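Local coordinates for AlgX/AlgJ SGNH hydrolase-like domain-containing protein (Eubacterium siraeum, PDB 4NZK) that is of unknown function but belongs to the DHHW family of the SGNH hydrolase clan, so it may act as an esterase-like hydrolase or acetyltransferase-like enzyme, at residues 260-273 against 286-298. Sequence-based numbering, arbitrary orientation. Where two conformers were deposited one is given.
Sequences YSTFMGGDQKIVKI and FKDSYGNAEVPFF. With EDO (1,2-ethanediol), chain B; EDO (1,2-ethanediol), chain C.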
# COMPACT_ATOMS: atom_id res chain seq x y z
N TYR A 260 -3.12 -5.28 -10.88
CA TYR A 260 -2.57 -4.94 -9.55
C TYR A 260 -1.95 -6.15 -8.85
O TYR A 260 -1.02 -6.00 -8.05
CB TYR A 260 -3.60 -4.24 -8.65
CG TYR A 260 -2.97 -3.56 -7.46
CD1 TYR A 260 -2.37 -2.32 -7.60
CD2 TYR A 260 -2.92 -4.17 -6.19
CE1 TYR A 260 -1.76 -1.68 -6.52
CE2 TYR A 260 -2.31 -3.54 -5.10
CZ TYR A 260 -1.73 -2.28 -5.29
OH TYR A 260 -1.14 -1.64 -4.22
N SER A 261 -2.43 -7.34 -9.21
CA SER A 261 -1.89 -8.58 -8.65
C SER A 261 -0.55 -8.97 -9.28
O SER A 261 0.03 -9.97 -8.94
CB SER A 261 -2.92 -9.72 -8.75
OG SER A 261 -3.98 -9.45 -7.89
N THR A 262 -0.07 -8.18 -10.23
CA THR A 262 1.31 -8.33 -10.71
C THR A 262 2.29 -8.38 -9.52
O THR A 262 3.29 -9.08 -9.56
CB THR A 262 1.68 -7.17 -11.65
OG1 THR A 262 0.79 -7.17 -12.77
CG2 THR A 262 3.11 -7.26 -12.10
N PHE A 263 2.02 -7.60 -8.48
CA PHE A 263 2.89 -7.58 -7.30
C PHE A 263 2.60 -8.78 -6.37
O PHE A 263 1.63 -8.79 -5.62
CB PHE A 263 2.74 -6.25 -6.56
CG PHE A 263 2.86 -5.07 -7.49
CD1 PHE A 263 3.98 -4.91 -8.28
CD2 PHE A 263 1.82 -4.17 -7.61
CE1 PHE A 263 4.05 -3.85 -9.19
CE2 PHE A 263 1.88 -3.11 -8.48
CZ PHE A 263 3.00 -2.94 -9.27
N MSE A 264 3.45 -9.78 -6.49
CA MSE A 264 3.47 -11.00 -5.68
C MSE A 264 2.25 -11.89 -5.77
O MSE A 264 2.11 -12.85 -4.99
CB MSE A 264 3.75 -10.65 -4.24
CG MSE A 264 5.07 -9.89 -4.18
SE MSE A 264 5.32 -9.06 -2.43
CE MSE A 264 4.07 -7.56 -2.64
N GLY A 265 1.38 -11.62 -6.76
CA GLY A 265 0.24 -12.49 -7.06
C GLY A 265 -0.98 -12.45 -6.18
O GLY A 265 -1.99 -13.05 -6.49
N GLY A 266 -0.94 -11.68 -5.11
CA GLY A 266 -2.02 -11.74 -4.12
C GLY A 266 -1.48 -11.49 -2.74
O GLY A 266 -0.27 -11.20 -2.57
N ASP A 267 -2.37 -11.63 -1.75
CA ASP A 267 -2.04 -11.23 -0.38
C ASP A 267 -1.86 -12.32 0.65
O ASP A 267 -1.26 -12.05 1.70
CB ASP A 267 -3.10 -10.27 0.15
CG ASP A 267 -3.26 -9.01 -0.70
OD1 ASP A 267 -2.24 -8.40 -1.08
OD2 ASP A 267 -4.43 -8.61 -0.94
N GLN A 268 -2.43 -13.52 0.43
CA GLN A 268 -2.43 -14.56 1.47
C GLN A 268 -1.16 -15.40 1.47
O GLN A 268 -1.15 -16.58 1.13
CB GLN A 268 -3.68 -15.45 1.37
CG GLN A 268 -4.97 -14.67 1.29
CD GLN A 268 -6.20 -15.55 1.45
OE1 GLN A 268 -6.15 -16.63 2.05
NE2 GLN A 268 -7.32 -15.07 0.93
N LYS A 269 -0.07 -14.75 1.87
CA LYS A 269 1.25 -15.33 1.86
C LYS A 269 2.18 -14.38 2.60
O LYS A 269 1.78 -13.29 2.98
CB LYS A 269 1.72 -15.47 0.41
CG LYS A 269 1.83 -14.15 -0.31
CD LYS A 269 1.91 -14.29 -1.81
CE LYS A 269 0.56 -14.62 -2.42
NZ LYS A 269 0.64 -14.84 -3.88
N ILE A 270 3.39 -14.85 2.82
CA ILE A 270 4.49 -14.03 3.29
C ILE A 270 5.59 -14.18 2.26
O ILE A 270 5.87 -15.29 1.79
CB ILE A 270 5.04 -14.46 4.65
CG1 ILE A 270 3.96 -14.27 5.72
CG2 ILE A 270 6.32 -13.70 5.01
CD1 ILE A 270 4.31 -14.85 7.07
N VAL A 271 6.20 -13.05 1.89
CA VAL A 271 7.26 -13.07 0.89
C VAL A 271 8.55 -12.54 1.51
O VAL A 271 8.53 -11.49 2.14
CB VAL A 271 6.89 -12.23 -0.36
CG1 VAL A 271 8.00 -12.30 -1.39
CG2 VAL A 271 5.56 -12.67 -0.94
N LYS A 272 9.63 -13.28 1.36
CA LYS A 272 10.94 -12.85 1.80
C LYS A 272 11.74 -12.48 0.55
O LYS A 272 11.80 -13.24 -0.40
CB LYS A 272 11.67 -13.94 2.57
CG LYS A 272 13.10 -13.55 2.97
CD LYS A 272 13.76 -14.66 3.77
CE LYS A 272 15.19 -14.27 4.11
NZ LYS A 272 15.83 -15.24 5.06
N ILE A 273 12.37 -11.31 0.61
CA ILE A 273 13.17 -10.80 -0.52
C ILE A 273 14.58 -10.54 -0.01
O ILE A 273 14.75 -9.88 1.02
CB ILE A 273 12.58 -9.50 -1.10
CG1 ILE A 273 11.15 -9.70 -1.55
CG2 ILE A 273 13.39 -8.98 -2.28
CD1 ILE A 273 10.38 -8.43 -1.71
N PHE A 286 4.18 -4.54 7.19
CA PHE A 286 2.87 -5.00 7.56
C PHE A 286 1.89 -4.09 6.87
O PHE A 286 1.84 -2.90 7.14
CB PHE A 286 2.67 -4.97 9.06
CG PHE A 286 3.48 -6.01 9.78
CD1 PHE A 286 3.22 -7.35 9.60
CD2 PHE A 286 4.48 -5.62 10.67
CE1 PHE A 286 3.97 -8.30 10.28
CE2 PHE A 286 5.24 -6.57 11.32
CZ PHE A 286 4.97 -7.90 11.12
N LYS A 287 1.13 -4.65 5.95
CA LYS A 287 0.36 -3.82 5.04
C LYS A 287 -1.05 -4.32 4.76
O LYS A 287 -1.42 -5.42 5.14
CB LYS A 287 1.16 -3.70 3.71
CG LYS A 287 1.66 -5.01 3.08
CD LYS A 287 0.57 -5.80 2.42
CE LYS A 287 1.06 -7.06 1.74
NZ LYS A 287 -0.09 -7.69 1.02
N ASP A 288 -1.82 -3.44 4.14
CA ASP A 288 -3.02 -3.83 3.41
C ASP A 288 -2.63 -3.80 1.91
O ASP A 288 -1.45 -3.62 1.57
CB ASP A 288 -4.20 -2.92 3.72
CG ASP A 288 -4.12 -1.54 3.03
OD1 ASP A 288 -3.08 -1.23 2.36
OD2 ASP A 288 -5.11 -0.73 3.14
N SER A 289 -3.57 -3.96 1.00
CA SER A 289 -3.18 -4.11 -0.38
C SER A 289 -2.51 -2.89 -1.02
O SER A 289 -1.78 -3.05 -2.02
CB SER A 289 -4.34 -4.61 -1.24
OG SER A 289 -5.42 -3.70 -1.24
N TYR A 290 -2.65 -1.69 -0.44
CA TYR A 290 -1.91 -0.53 -0.97
C TYR A 290 -0.41 -0.78 -0.88
O TYR A 290 0.38 -0.35 -1.73
CB TYR A 290 -2.26 0.76 -0.19
CG TYR A 290 -3.23 1.64 -0.89
CD1 TYR A 290 -4.51 1.22 -1.17
CD2 TYR A 290 -2.86 2.91 -1.30
CE1 TYR A 290 -5.39 2.03 -1.87
CE2 TYR A 290 -3.73 3.71 -2.00
CZ TYR A 290 -4.98 3.27 -2.29
OH TYR A 290 -5.82 4.10 -2.99
N GLY A 291 0.01 -1.45 0.19
CA GLY A 291 1.41 -1.72 0.36
C GLY A 291 2.08 -2.55 -0.69
O GLY A 291 3.29 -2.44 -0.90
N ASN A 292 1.29 -3.36 -1.39
CA ASN A 292 1.84 -4.27 -2.39
C ASN A 292 2.68 -3.51 -3.40
O ASN A 292 3.77 -3.98 -3.79
CB ASN A 292 0.72 -5.00 -3.11
CG ASN A 292 -0.12 -5.90 -2.18
OD1 ASN A 292 -0.03 -5.85 -0.96
ND2 ASN A 292 -0.99 -6.70 -2.79
N ALA A 293 2.17 -2.36 -3.84
CA ALA A 293 2.85 -1.59 -4.90
C ALA A 293 4.07 -0.83 -4.43
O ALA A 293 4.83 -0.32 -5.24
CB ALA A 293 1.87 -0.64 -5.59
N GLU A 294 4.24 -0.72 -3.11
CA GLU A 294 5.44 -0.07 -2.57
C GLU A 294 6.65 -0.98 -2.66
O GLU A 294 7.76 -0.51 -2.77
CB GLU A 294 5.26 0.31 -1.09
CG GLU A 294 4.13 1.31 -0.84
CD GLU A 294 3.88 1.62 0.64
OE1 GLU A 294 4.84 1.58 1.43
OE2 GLU A 294 2.70 1.95 1.00
N VAL A 295 6.43 -2.29 -2.61
CA VAL A 295 7.53 -3.26 -2.45
C VAL A 295 8.63 -3.15 -3.50
O VAL A 295 9.82 -3.15 -3.12
CB VAL A 295 7.00 -4.70 -2.30
CG1 VAL A 295 8.13 -5.71 -2.25
CG2 VAL A 295 6.16 -4.81 -1.02
N PRO A 296 8.26 -3.01 -4.80
CA PRO A 296 9.33 -2.90 -5.80
C PRO A 296 10.31 -1.75 -5.53
O PRO A 296 11.47 -1.81 -5.94
CB PRO A 296 8.54 -2.65 -7.10
CG PRO A 296 7.25 -3.42 -6.88
CD PRO A 296 6.93 -3.10 -5.43
N PHE A 297 9.84 -0.71 -4.86
CA PHE A 297 10.64 0.50 -4.61
C PHE A 297 11.50 0.41 -3.37
O PHE A 297 12.18 1.37 -3.05
CB PHE A 297 9.71 1.71 -4.53
CG PHE A 297 8.80 1.82 -5.72
CD1 PHE A 297 9.34 1.94 -7.00
CD2 PHE A 297 7.43 1.77 -5.59
CE1 PHE A 297 8.53 2.02 -8.13
CE2 PHE A 297 6.62 1.83 -6.70
CZ PHE A 297 7.16 1.96 -7.97
N PHE A 298 11.47 -0.74 -2.68
CA PHE A 298 12.35 -0.95 -1.53
C PHE A 298 13.56 -1.83 -1.82
O PHE A 298 14.51 -1.86 -1.04
CB PHE A 298 11.58 -1.57 -0.36
CG PHE A 298 10.43 -0.74 0.13
CD1 PHE A 298 10.50 0.62 0.17
CD2 PHE A 298 9.28 -1.36 0.59
CE1 PHE A 298 9.45 1.37 0.68
CE2 PHE A 298 8.23 -0.62 1.08
CZ PHE A 298 8.31 0.73 1.12
C1 EDO B . 2.22 -10.46 -0.33
O1 EDO B . 1.40 -9.40 -0.82
C2 EDO B . 2.21 -10.57 1.20
O2 EDO B . 0.90 -10.35 1.72
C1 EDO C . 2.73 -16.00 -7.02
O1 EDO C . 1.30 -15.92 -7.05
C2 EDO C . 3.21 -16.96 -5.94
O2 EDO C . 2.38 -16.96 -4.78
O HOH W 1 -0.69 -7.17 -5.61
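At the C-terminal end of strand 282-287, in the mixed sheet of a probable SGNH-hydrolase fold, K287, the last strand residue, and N292, in the helical turns that follow, meet D267 of the loop before strand 270-275. D267 OD1 takes a nearly straight bond (164°) from N292 ND2 at 2.7 Å, lying in the amide plane, with carboxylate and amide 65° apart. The same oxygen forms a salt bridge with K287 NZ (3.1 Å), which also donates to N292 OD1 (2.7 Å). K287 NZ also pairs with D309, and D267 OD2 with R311. A water accepts from N292 ND2 and donates to Y260 O and F263 O. An alanine in place of N292 would probably leave D267 OD1 and the water without their amide donor and K287 NZ without its amide acceptor. With CG anti to the backbone N (chi1 -164°), the Y260 ring runs past N292 CB and brings OH to S289 O (2.7 Å), at the ring edge. Beyond it, F263 lays a ring face over A293 CA and touches P296 CG with CD1 (3.9 Å). S289 OG bonds H164 NE2, the second histidine of the DHHW motif, consistent with the Ser-His pair of an SGNH-hydrolase active site.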